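Local coordinates for putative uncharacterized protein (PDB 3F4S) that is a DsbA-like thiol oxidoreductase of the thioredoxin fold that probably introduces disulfide bonds into other proteins, at residues N22-P27 and I78-P83; N165-T170 and I174-L179. The protein carries 1 engineered substitution. All coordinates share one frame; numbering follows the deposited sequence. Where two conformers were deposited one is given.

Contact 1: N22-P27 and I78-P83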
loop_
_atom_site.group_PDB
_atom_site.type_symbol
_atom_site.label_atom_id
_atom_site.label_comp_id
_atom_site.label_asym_id
_atom_site.label_seq_id
_atom_site.Cartn_x
_atom_site.Cartn_y
_atom_site.Cartn_z
ATOM N N ASN A 22 9.392 -15.630 1.121
ATOM C CA ASN A 22 10.310 -14.951 0.212
ATOM C C ASN A 22 9.684 -14.598 -1.129
ATOM O O ASN A 22 9.900 -13.506 -1.655
ATOM C CB ASN A 22 11.588 -15.758 0.005
ATOM C CG ASN A 22 12.759 -15.165 0.743
ATOM O OD1 ASN A 22 13.336 -14.162 0.314
ATOM N ND2 ASN A 22 13.113 -15.770 1.868
ATOM N N GLU A 23 8.904 -15.524 -1.671
ATOM C CA GLU A 23 8.245 -15.302 -2.950
ATOM C C GLU A 23 7.162 -14.232 -2.842
ATOM O O GLU A 23 6.782 -13.616 -3.837
ATOM C CB GLU A 23 7.674 -16.617 -3.480
ATOM C CG GLU A 23 8.753 -17.622 -3.873
ATOM C CD GLU A 23 8.232 -19.040 -3.955
ATOM O OE1 GLU A 23 7.115 -19.296 -3.459
ATOM O OE2 GLU A 23 8.943 -19.904 -4.514
ATOM N N LEU A 24 6.688 -14.000 -1.624
ATOM C CA LEU A 24 5.672 -12.986 -1.380
ATOM C C LEU A 24 6.297 -11.591 -1.312
ATOM O O LEU A 24 5.637 -10.589 -1.596
ATOM C CB LEU A 24 4.920 -13.301 -0.086
ATOM C CG LEU A 24 3.617 -12.545 0.159
ATOM C CD1 LEU A 24 2.775 -12.513 -1.108
ATOM C CD2 LEU A 24 2.849 -13.175 1.309
ATOM N N LEU A 25 7.573 -11.534 -0.942
ATOM C CA LEU A 25 8.280 -10.263 -0.808
ATOM C C LEU A 25 9.007 -9.843 -2.082
ATOM O O LEU A 25 10.126 -9.340 -2.041
ATOM C CB LEU A 25 9.237 -10.305 0.384
ATOM C CG LEU A 25 8.549 -10.388 1.748
ATOM C CD1 LEU A 25 9.571 -10.228 2.869
ATOM C CD2 LEU A 25 7.434 -9.343 1.872
ATOM N N LEU A 26 8.357 -10.068 -3.216
ATOM C CA LEU A 26 8.842 -9.572 -4.496
ATOM C C LEU A 26 7.647 -9.048 -5.277
ATOM O O LEU A 26 6.504 -9.340 -4.928
ATOM C CB LEU A 26 9.563 -10.675 -5.275
ATOM C CG LEU A 26 8.854 -12.019 -5.461
ATOM C CD1 LEU A 26 7.738 -11.916 -6.485
ATOM C CD2 LEU A 26 9.849 -13.099 -5.874
ATOM N N PRO A 27 7.902 -8.258 -6.328
ATOM C CA PRO A 27 6.795 -7.754 -7.141
ATOM C C PRO A 27 6.036 -8.900 -7.804
ATOM O O PRO A 27 6.623 -9.695 -8.544
ATOM C CB PRO A 27 7.499 -6.886 -8.184
ATOM C CG PRO A 27 8.794 -6.505 -7.541
ATOM C CD PRO A 27 9.198 -7.712 -6.760
ATOM N N ILE A 78 5.244 -0.772 -3.514
ATOM C CA ILE A 78 4.115 -1.667 -3.719
ATOM C C ILE A 78 3.215 -1.664 -2.493
ATOM O O ILE A 78 3.595 -2.167 -1.431
ATOM C CB ILE A 78 4.579 -3.108 -3.988
ATOM C CG1 ILE A 78 5.485 -3.155 -5.220
ATOM C CG2 ILE A 78 3.374 -4.034 -4.139
ATOM C CD1 ILE A 78 5.959 -4.551 -5.601
ATOM N N PHE A 79 2.023 -1.095 -2.647
ATOM C CA PHE A 79 1.036 -1.044 -1.579
ATOM C C PHE A 79 0.118 -2.247 -1.716
ATOM O O PHE A 79 -0.400 -2.514 -2.806
ATOM C CB PHE A 79 0.206 0.239 -1.680
ATOM C CG PHE A 79 -0.808 0.392 -0.577
ATOM C CD1 PHE A 79 -0.401 0.657 0.719
ATOM C CD2 PHE A 79 -2.164 0.269 -0.834
ATOM C CE1 PHE A 79 -1.322 0.799 1.741
ATOM C CE2 PHE A 79 -3.097 0.411 0.184
ATOM C CZ PHE A 79 -2.672 0.677 1.478
ATOM N N ARG A 80 -0.078 -2.966 -0.615
ATOM C CA ARG A 80 -0.992 -4.104 -0.585
ATOM C C ARG A 80 -2.056 -3.880 0.480
ATOM O O ARG A 80 -1.755 -3.436 1.594
ATOM C CB ARG A 80 -0.235 -5.414 -0.340
ATOM C CG ARG A 80 0.646 -5.824 -1.522
ATOM C CD ARG A 80 1.462 -7.080 -1.244
ATOM N NE ARG A 80 2.377 -7.360 -2.348
ATOM C CZ ARG A 80 3.420 -8.179 -2.260
ATOM N NH1 ARG A 80 3.675 -8.803 -1.115
ATOM N NH2 ARG A 80 4.201 -8.379 -3.316
ATOM N N HIS A 81 -3.305 -4.160 0.126
ATOM C CA HIS A 81 -4.425 -3.907 1.026
ATOM C C HIS A 81 -4.431 -4.882 2.205
ATOM O O HIS A 81 -4.040 -6.052 2.077
ATOM C CB HIS A 81 -5.754 -4.010 0.269
ATOM C CG HIS A 81 -5.998 -2.879 -0.685
ATOM N ND1 HIS A 81 -6.133 -1.572 -0.268
ATOM C CD2 HIS A 81 -6.139 -2.861 -2.033
ATOM C CE1 HIS A 81 -6.346 -0.795 -1.315
ATOM N NE2 HIS A 81 -6.355 -1.552 -2.399
ATOM N N PHE A 82 -4.871 -4.389 3.356
ATOM C CA PHE A 82 -5.057 -5.228 4.530
ATOM C C PHE A 82 -6.290 -4.714 5.256
ATOM O O PHE A 82 -6.179 -4.095 6.317
ATOM C CB PHE A 82 -3.834 -5.135 5.443
ATOM C CG PHE A 82 -3.693 -6.294 6.393
ATOM C CD1 PHE A 82 -2.929 -7.398 6.047
ATOM C CD2 PHE A 82 -4.323 -6.281 7.629
ATOM C CE1 PHE A 82 -2.786 -8.471 6.919
ATOM C CE2 PHE A 82 -4.187 -7.350 8.509
ATOM C CZ PHE A 82 -3.417 -8.448 8.151
ATOM N N PRO A 83 -7.483 -4.952 4.685
ATOM C CA PRO A 83 -8.657 -4.328 5.303
ATOM C C PRO A 83 -9.103 -5.054 6.559
ATOM O O PRO A 83 -8.900 -6.264 6.693
ATOM C CB PRO A 83 -9.720 -4.407 4.201
ATOM C CG PRO A 83 -8.930 -4.582 2.929
ATOM C CD PRO A 83 -7.776 -5.444 3.329
#
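Arg-80 reaches Leu-24 and Leu-26 because its CG lies beside the backbone N (chi1 -69°) and the chain then runs extended from CG to NE, carrying the guanidinium off the strand to two backbone carbonyls. The firm bond is from Arg-80 NH1 to Leu-24 O, 2.7 Å long and fairly straight at 157°. This oxygen lies close to the guanidinium plane, although NH1 is tilted out of the carbonyl plane by 26°. Arg-80 NH2 adds a weak, bent bond to Leu-24 O (3.1 Å) and another weak one to Leu-26 O (3.0 Å). Arginine suits the place: a long chain delivers several N-H groups to carbonyls where helix 21-24 gives way to loop. Asp-31 forms a salt bridge to NH2 and probably balances the buried charge, while the Tyr-46 hydroxyl is hydrogen-bonded to NH1. Beside this polar grip, Ile-78 CD1 ends 3.7 Å from Pro-27 CA, the isoleucine side chain lying roughly perpendicular to that of the rigid proline. The contact thus ties the N-terminal helix 21-24 and its exit loop to strand 75-81, which lies between strands 33-34 and 41-47 in the sheet.

Contact 2: N165-T170 and I174-L179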
loop_
_atom_site.group_PDB
_atom_site.type_symbol
_atom_site.label_atom_id
_atom_site.label_comp_id
_atom_site.label_asym_id
_atom_site.label_seq_id
_atom_site.Cartn_x
_atom_site.Cartn_y
_atom_site.Cartn_z
ATOM N N ASN A 165 -0.685 -15.546 7.123
ATOM C CA ASN A 165 -0.084 -16.866 7.245
ATOM C C ASN A 165 1.431 -16.813 7.070
ATOM O O ASN A 165 2.187 -17.237 7.948
ATOM C CB ASN A 165 -0.706 -17.819 6.220
ATOM C CG ASN A 165 -0.292 -19.265 6.435
ATOM O OD1 ASN A 165 0.515 -19.570 7.311
ATOM N ND2 ASN A 165 -0.846 -20.162 5.632
ATOM N N LYS A 166 1.865 -16.266 5.938
ATOM C CA LYS A 166 3.263 -16.340 5.517
ATOM C C LYS A 166 4.179 -15.250 6.081
ATOM O O LYS A 166 5.391 -15.442 6.180
ATOM C CB LYS A 166 3.345 -16.337 3.987
ATOM C CG LYS A 166 2.581 -17.469 3.319
ATOM C CD LYS A 166 3.103 -18.825 3.771
ATOM N N LEU A 167 3.608 -14.109 6.452
ATOM C CA LEU A 167 4.419 -12.989 6.909
ATOM C C LEU A 167 4.159 -12.619 8.368
ATOM O O LEU A 167 4.825 -11.744 8.917
ATOM C CB LEU A 167 4.224 -11.776 5.996
ATOM C CG LEU A 167 4.609 -11.983 4.532
ATOM C CD1 LEU A 167 4.167 -10.800 3.679
ATOM C CD2 LEU A 167 6.102 -12.215 4.411
ATOM N N GLY A 168 3.193 -13.287 8.992
ATOM C CA GLY A 168 2.901 -13.075 10.400
ATOM C C GLY A 168 2.337 -11.707 10.743
ATOM O O GLY A 168 2.559 -11.190 11.841
ATOM N N ILE A 169 1.591 -11.116 9.817
ATOM C CA ILE A 169 1.042 -9.785 10.050
ATOM C C ILE A 169 -0.166 -9.815 10.984
ATOM O O ILE A 169 -1.144 -10.522 10.738
ATOM C CB ILE A 169 0.675 -9.081 8.731
ATOM C CG1 ILE A 169 1.907 -8.995 7.830
ATOM C CG2 ILE A 169 0.109 -7.693 9.006
ATOM C CD1 ILE A 169 1.674 -8.212 6.560
ATOM N N THR A 170 -0.084 -9.047 12.066
ATOM C CA THR A 170 -1.210 -8.906 12.981
ATOM C C THR A 170 -1.694 -7.463 13.001
ATOM O O THR A 170 -2.869 -7.186 12.747
ATOM C CB THR A 170 -0.851 -9.368 14.404
ATOM O OG1 THR A 170 0.220 -8.567 14.913
ATOM C CG2 THR A 170 -0.414 -10.831 14.390
ATOM N N ILE A 174 2.578 -2.361 8.204
ATOM C CA ILE A 174 3.830 -3.094 8.163
ATOM C C ILE A 174 4.533 -2.753 6.854
ATOM O O ILE A 174 3.887 -2.649 5.798
ATOM C CB ILE A 174 3.596 -4.613 8.229
ATOM C CG1 ILE A 174 3.077 -5.019 9.611
ATOM C CG2 ILE A 174 4.878 -5.363 7.904
ATOM C CD1 ILE A 174 4.134 -4.986 10.693
ATOM N N PHE A 175 5.851 -2.586 6.924
ATOM C CA PHE A 175 6.665 -2.276 5.754
ATOM C C PHE A 175 7.782 -3.282 5.604
ATOM O O PHE A 175 8.441 -3.645 6.578
ATOM C CB PHE A 175 7.297 -0.886 5.894
ATOM C CG PHE A 175 6.309 0.208 6.149
ATOM C CD1 PHE A 175 5.789 0.949 5.098
ATOM C CD2 PHE A 175 5.900 0.503 7.440
ATOM C CE1 PHE A 175 4.873 1.957 5.330
ATOM C CE2 PHE A 175 4.982 1.513 7.677
ATOM C CZ PHE A 175 4.469 2.239 6.618
ATOM N N PHE A 176 8.003 -3.727 4.377
ATOM C CA PHE A 176 9.165 -4.540 4.073
ATOM C C PHE A 176 10.022 -3.741 3.113
ATOM O O PHE A 176 9.555 -3.331 2.049
ATOM C CB PHE A 176 8.751 -5.881 3.466
ATOM C CG PHE A 176 7.923 -6.729 4.388
ATOM C CD1 PHE A 176 8.526 -7.562 5.319
ATOM C CD2 PHE A 176 6.538 -6.682 4.335
ATOM C CE1 PHE A 176 7.766 -8.338 6.172
ATOM C CE2 PHE A 176 5.770 -7.456 5.185
ATOM C CZ PHE A 176 6.386 -8.282 6.108
ATOM N N ILE A 177 11.268 -3.503 3.507
ATOM C CA ILE A 177 12.192 -2.713 2.706
ATOM C C ILE A 177 13.458 -3.522 2.437
ATOM O O ILE A 177 14.151 -3.939 3.365
ATOM C CB ILE A 177 12.551 -1.386 3.398
ATOM C CG1 ILE A 177 11.280 -0.644 3.826
ATOM C CG2 ILE A 177 13.411 -0.520 2.472
ATOM C CD1 ILE A 177 11.539 0.546 4.725
ATOM N N LYS A 178 13.751 -3.745 1.161
ATOM C CA LYS A 178 14.817 -4.656 0.782
ATOM C C LYS A 178 15.348 -4.299 -0.598
ATOM O O LYS A 178 14.775 -3.463 -1.300
ATOM C CB LYS A 178 14.302 -6.103 0.784
ATOM C CG LYS A 178 13.207 -6.360 -0.242
ATOM C CD LYS A 178 12.560 -7.734 -0.077
ATOM C CE LYS A 178 13.577 -8.855 -0.229
ATOM N NZ LYS A 178 14.285 -8.825 -1.542
ATOM N N LEU A 179 16.449 -4.932 -0.980
ATOM C CA LEU A 179 16.972 -4.776 -2.325
ATOM C C LEU A 179 15.950 -5.330 -3.300
ATOM O O LEU A 179 15.353 -6.380 -3.063
ATOM C CB LEU A 179 18.295 -5.521 -2.474
ATOM C CG LEU A 179 19.404 -5.020 -1.552
ATOM C CD1 LEU A 179 20.656 -5.872 -1.713
ATOM C CD2 LEU A 179 19.697 -3.556 -1.830
#
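Leu-167 meets the ring of Phe-176 through its CB and one methyl. Leu-167 CB stands 4.1 Å from Phe-176 CZ. Leu-167 CG, set beside the backbone N (chi1 -60°), is slightly further off, 4.4 Å from Phe-176 CZ. At the tip, Leu-167 CD1 comes to 4.0 Å from Phe-176 CE2, while Leu-167 CD2 stays 4.3 Å from Phe-176 CZ. The branched leucine thus packs obliquely against the CE2–CZ end of the ring, a plain apolar fit. Ile-169 comes to the same ring at its edge, placing Ile-169 CD1 4.4 Å from Phe-176 CE2. Its other branch meets the next side chain, Ile-169 CG2 to Ile-174 CG1 at 4.0 Å, and the two isoleucines lie alongside each other, running antiparallel. Gly-168 separates Leu-167 from Ile-169; its positive phi (67°) is a conformation glycine adopts easily, and it turns the chain out of the helix. The short loop into the strand probably corresponds to the cis-proline loop of thioredoxin-fold oxidoreductases. The end of helix 150-167 and the loop after it are thereby packed on strand 174-179, which pairs antiparallel with strand 41-47 on one side and strand 192-194 on the other.

Contacts 1 and 2 have centres about 8 Å apart and pack against each other on one face of the same sheet, where strand 41-47 runs between their strands. Leu-25 CD2 lies 3.7 Å from Phe-176 CG, and Phe-82 CE1 lies 3.7 Å from Ile-169 CG2, so each contact supplies apolar surface to the other. Tyr-46, already a partner of contact 1, also touches Leu-167 and Ile-169. The Cys-51–Cys-54 disulfide at the start of helix 52-60 is presumably the redox-active pair, as in other DsbA proteins. Phe-175 and Phe-176 leave opposite faces of their strand, and Phe-175 meets Phe-57 of that helix, so the redox helix lies across the sheet from both contacts.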